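Local coordinates for protein porin (Rhodobacter blasticus, PDB 3PRN) that forms trimeric outer-membrane channels through which small hydrophilic solutes, up to about 0.6 kDa, diffuse passively, at residues S158-W170 and A178-D190. The protein carries 1 engineered substitution. Residues are numbered along the deposited sequence; the frame is centred on the assembly and turned at random.
Sequences SLVTEEFGIAADW and AAAYTTDAGGIVD
Glu163 and Gly186 show how a side chain can extend the pairing of a porin hairpin beyond the last backbone bonds at its open end. With CG anti to the backbone N (chi1 175°) and the chain extended, the glutamate runs past Thr182, its CG lying 3.4 Å from Thr182 CG2. Its OE2 then accepts Gly186 N at 2.7 Å, a nearly straight bond on the anti side of the carboxylate; the same oxygen accepts Phe115 N. Shortening Glu163 to an alanine is likely to leave the amides of Gly186 and Phe115 without this acceptor, and the turn at 185-187 less firmly held. Further out, the side chains of Thr161 and Asp184 cross at about a right angle, Thr161 CG2 lying 3.5 Å from Asp184 CB, while Thr161 OG1 lies beside Val189 CG2. Asp184 OD1 meanwhile accepts Asp190 N, a bond within the loop that follows the strand.

Along the antiparallel strands, Ile166 and Tyr181 form a hydrogen-bonded pair, Ile166 N to Tyr181 O being 2.8 Å. On the face of Ala167 and Ala180 the methyls meet at 3.7 Å, and helix 88-91 touches both, Ala88 against Ala167 and Phe89 against Ala180. Strand 142-150 flanks 163-170 and strand 193-200 flanks 178-183, continuing the closed barrel.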
# COMPACT_ATOMS: atom_id res chain seq x y z
N SER A 158 19.69 -24.22 -15.97
CA SER A 158 20.04 -25.58 -15.52
C SER A 158 20.53 -25.59 -14.09
O SER A 158 20.78 -26.66 -13.48
CB SER A 158 21.13 -26.11 -16.48
OG SER A 158 22.27 -25.25 -16.28
N LEU A 159 20.70 -24.43 -13.46
CA LEU A 159 21.14 -24.41 -12.07
C LEU A 159 20.01 -24.34 -11.06
O LEU A 159 20.27 -24.26 -9.84
CB LEU A 159 22.09 -23.19 -11.90
CG LEU A 159 23.36 -23.30 -12.79
CD1 LEU A 159 24.11 -21.99 -12.84
CD2 LEU A 159 24.26 -24.40 -12.25
N VAL A 160 18.74 -24.27 -11.50
CA VAL A 160 17.62 -24.16 -10.53
C VAL A 160 16.57 -25.19 -10.86
O VAL A 160 16.49 -25.68 -11.99
CB VAL A 160 17.02 -22.74 -10.49
CG1 VAL A 160 18.10 -21.74 -10.05
CG2 VAL A 160 16.48 -22.29 -11.81
N THR A 161 15.74 -25.57 -9.93
CA THR A 161 14.70 -26.55 -10.23
C THR A 161 13.40 -25.81 -10.54
O THR A 161 12.93 -25.09 -9.67
CB THR A 161 14.45 -27.42 -8.97
OG1 THR A 161 15.71 -27.94 -8.56
CG2 THR A 161 13.43 -28.50 -9.19
N GLU A 162 12.84 -25.99 -11.70
CA GLU A 162 11.59 -25.30 -12.04
C GLU A 162 10.42 -26.26 -11.80
O GLU A 162 10.62 -27.46 -11.91
CB GLU A 162 11.61 -24.86 -13.51
CG GLU A 162 12.65 -23.75 -13.70
CD GLU A 162 13.98 -24.30 -14.18
OE1 GLU A 162 14.05 -25.43 -14.72
OE2 GLU A 162 15.02 -23.60 -14.02
N GLU A 163 9.24 -25.73 -11.49
CA GLU A 163 8.07 -26.54 -11.25
C GLU A 163 7.16 -26.50 -12.46
O GLU A 163 6.81 -25.43 -12.98
CB GLU A 163 7.32 -26.01 -10.02
CG GLU A 163 6.02 -26.75 -9.77
CD GLU A 163 5.13 -26.02 -8.78
OE1 GLU A 163 4.29 -25.15 -9.20
OE2 GLU A 163 5.24 -26.28 -7.52
N PHE A 164 6.77 -27.67 -12.94
CA PHE A 164 5.84 -27.74 -14.07
C PHE A 164 4.58 -28.48 -13.63
O PHE A 164 4.65 -29.58 -13.06
CB PHE A 164 6.44 -28.45 -15.27
CG PHE A 164 5.43 -28.55 -16.41
CD1 PHE A 164 5.06 -27.40 -17.12
CD2 PHE A 164 4.85 -29.79 -16.72
CE1 PHE A 164 4.10 -27.49 -18.14
CE2 PHE A 164 3.90 -29.87 -17.74
CZ PHE A 164 3.52 -28.72 -18.45
N GLY A 165 3.45 -27.86 -13.90
CA GLY A 165 2.18 -28.42 -13.46
C GLY A 165 1.16 -28.51 -14.58
O GLY A 165 1.02 -27.60 -15.42
N ILE A 166 0.29 -29.52 -14.46
CA ILE A 166 -0.84 -29.57 -15.40
C ILE A 166 -2.07 -30.07 -14.70
O ILE A 166 -2.01 -30.94 -13.79
CB ILE A 166 -0.49 -30.42 -16.64
CG1 ILE A 166 -1.71 -30.53 -17.56
CG2 ILE A 166 -0.06 -31.81 -16.25
CD1 ILE A 166 -1.25 -30.83 -18.98
N ALA A 167 -3.24 -29.62 -15.10
CA ALA A 167 -4.48 -30.02 -14.49
C ALA A 167 -5.69 -29.82 -15.40
O ALA A 167 -5.71 -29.00 -16.30
CB ALA A 167 -4.73 -29.26 -13.15
N ALA A 168 -6.74 -30.56 -15.09
CA ALA A 168 -8.01 -30.43 -15.77
C ALA A 168 -9.16 -30.82 -14.87
O ALA A 168 -9.04 -31.58 -13.89
CB ALA A 168 -8.00 -31.28 -17.07
N ASP A 169 -10.30 -30.20 -15.08
CA ASP A 169 -11.52 -30.57 -14.42
C ASP A 169 -12.68 -30.49 -15.44
O ASP A 169 -12.64 -29.89 -16.53
CB ASP A 169 -11.85 -29.83 -13.15
CG ASP A 169 -11.83 -28.32 -13.28
OD1 ASP A 169 -12.68 -27.79 -14.03
OD2 ASP A 169 -10.96 -27.67 -12.66
N TRP A 170 -13.74 -31.17 -15.03
CA TRP A 170 -14.89 -31.36 -15.91
C TRP A 170 -16.10 -31.58 -15.04
O TRP A 170 -16.07 -32.27 -14.02
CB TRP A 170 -14.65 -32.58 -16.85
CG TRP A 170 -15.94 -32.84 -17.60
CD1 TRP A 170 -16.35 -32.22 -18.75
CD2 TRP A 170 -16.99 -33.71 -17.20
NE1 TRP A 170 -17.61 -32.66 -19.08
CE2 TRP A 170 -18.03 -33.57 -18.14
CE3 TRP A 170 -17.17 -34.59 -16.13
CZ2 TRP A 170 -19.22 -34.29 -18.06
CZ3 TRP A 170 -18.36 -35.31 -16.04
CH2 TRP A 170 -19.37 -35.15 -17.01
N ALA A 178 -11.76 -34.32 -11.58
CA ALA A 178 -10.63 -33.39 -11.64
C ALA A 178 -9.36 -34.20 -11.43
O ALA A 178 -9.37 -35.20 -10.72
CB ALA A 178 -10.78 -32.33 -10.55
N ALA A 179 -8.28 -33.75 -12.03
CA ALA A 179 -7.00 -34.44 -11.87
C ALA A 179 -5.91 -33.39 -12.05
O ALA A 179 -6.10 -32.40 -12.80
CB ALA A 179 -6.92 -35.54 -12.93
N ALA A 180 -4.78 -33.63 -11.43
CA ALA A 180 -3.66 -32.71 -11.52
C ALA A 180 -2.37 -33.49 -11.28
O ALA A 180 -2.37 -34.42 -10.48
CB ALA A 180 -3.80 -31.62 -10.47
N TYR A 181 -1.30 -33.00 -11.88
CA TYR A 181 0.01 -33.60 -11.71
C TYR A 181 1.05 -32.49 -11.78
O TYR A 181 0.93 -31.65 -12.70
CB TYR A 181 0.24 -34.62 -12.88
CG TYR A 181 1.60 -35.27 -12.78
CD1 TYR A 181 1.80 -36.28 -11.84
CD2 TYR A 181 2.65 -34.92 -13.58
CE1 TYR A 181 3.03 -36.93 -11.72
CE2 TYR A 181 3.87 -35.57 -13.50
CZ TYR A 181 4.06 -36.54 -12.54
OH TYR A 181 5.29 -37.19 -12.42
N THR A 182 2.01 -32.45 -10.94
CA THR A 182 3.05 -31.45 -10.88
C THR A 182 4.40 -32.07 -10.63
O THR A 182 4.52 -32.82 -9.64
CB THR A 182 2.76 -30.45 -9.70
OG1 THR A 182 1.52 -29.81 -10.03
CG2 THR A 182 3.86 -29.41 -9.59
N THR A 183 5.40 -31.80 -11.46
CA THR A 183 6.72 -32.36 -11.23
C THR A 183 7.60 -31.31 -10.56
O THR A 183 7.48 -30.07 -10.79
CB THR A 183 7.37 -32.90 -12.52
OG1 THR A 183 7.49 -31.80 -13.42
CG2 THR A 183 6.46 -33.86 -13.29
N ASP A 184 8.44 -31.75 -9.66
CA ASP A 184 9.36 -30.94 -8.89
C ASP A 184 8.59 -29.79 -8.19
O ASP A 184 8.99 -28.63 -8.19
CB ASP A 184 10.47 -30.35 -9.71
CG ASP A 184 11.41 -31.37 -10.35
OD1 ASP A 184 11.56 -32.50 -9.86
OD2 ASP A 184 12.02 -30.99 -11.37
N ALA A 185 7.50 -30.21 -7.58
CA ALA A 185 6.60 -29.30 -6.87
C ALA A 185 7.35 -28.54 -5.79
O ALA A 185 8.11 -29.14 -5.02
CB ALA A 185 5.43 -30.09 -6.29
N GLY A 186 7.16 -27.20 -5.78
CA GLY A 186 7.80 -26.38 -4.76
C GLY A 186 9.27 -26.16 -5.05
O GLY A 186 9.98 -25.62 -4.21
N GLY A 187 9.70 -26.56 -6.24
CA GLY A 187 11.11 -26.40 -6.60
C GLY A 187 11.96 -27.46 -5.87
O GLY A 187 13.16 -27.29 -5.75
N ILE A 188 11.36 -28.56 -5.45
CA ILE A 188 12.10 -29.65 -4.77
C ILE A 188 12.28 -30.80 -5.75
O ILE A 188 11.28 -31.37 -6.23
CB ILE A 188 11.29 -30.10 -3.55
CG1 ILE A 188 11.20 -28.89 -2.59
CG2 ILE A 188 11.91 -31.30 -2.85
CD1 ILE A 188 10.00 -29.00 -1.65
N VAL A 189 13.54 -31.11 -6.07
CA VAL A 189 13.77 -32.19 -7.04
C VAL A 189 13.07 -33.48 -6.61
O VAL A 189 13.21 -33.87 -5.46
CB VAL A 189 15.30 -32.49 -7.13
CG1 VAL A 189 15.57 -33.56 -8.18
CG2 VAL A 189 16.07 -31.22 -7.48
N ASP A 190 12.42 -34.14 -7.53
CA ASP A 190 11.73 -35.38 -7.41
C ASP A 190 10.49 -35.35 -6.54
O ASP A 190 9.91 -36.42 -6.26
CB ASP A 190 12.66 -36.51 -6.92
CG ASP A 190 13.77 -36.78 -7.95
OD1 ASP A 190 13.53 -36.74 -9.18
OD2 ASP A 190 14.92 -37.02 -7.50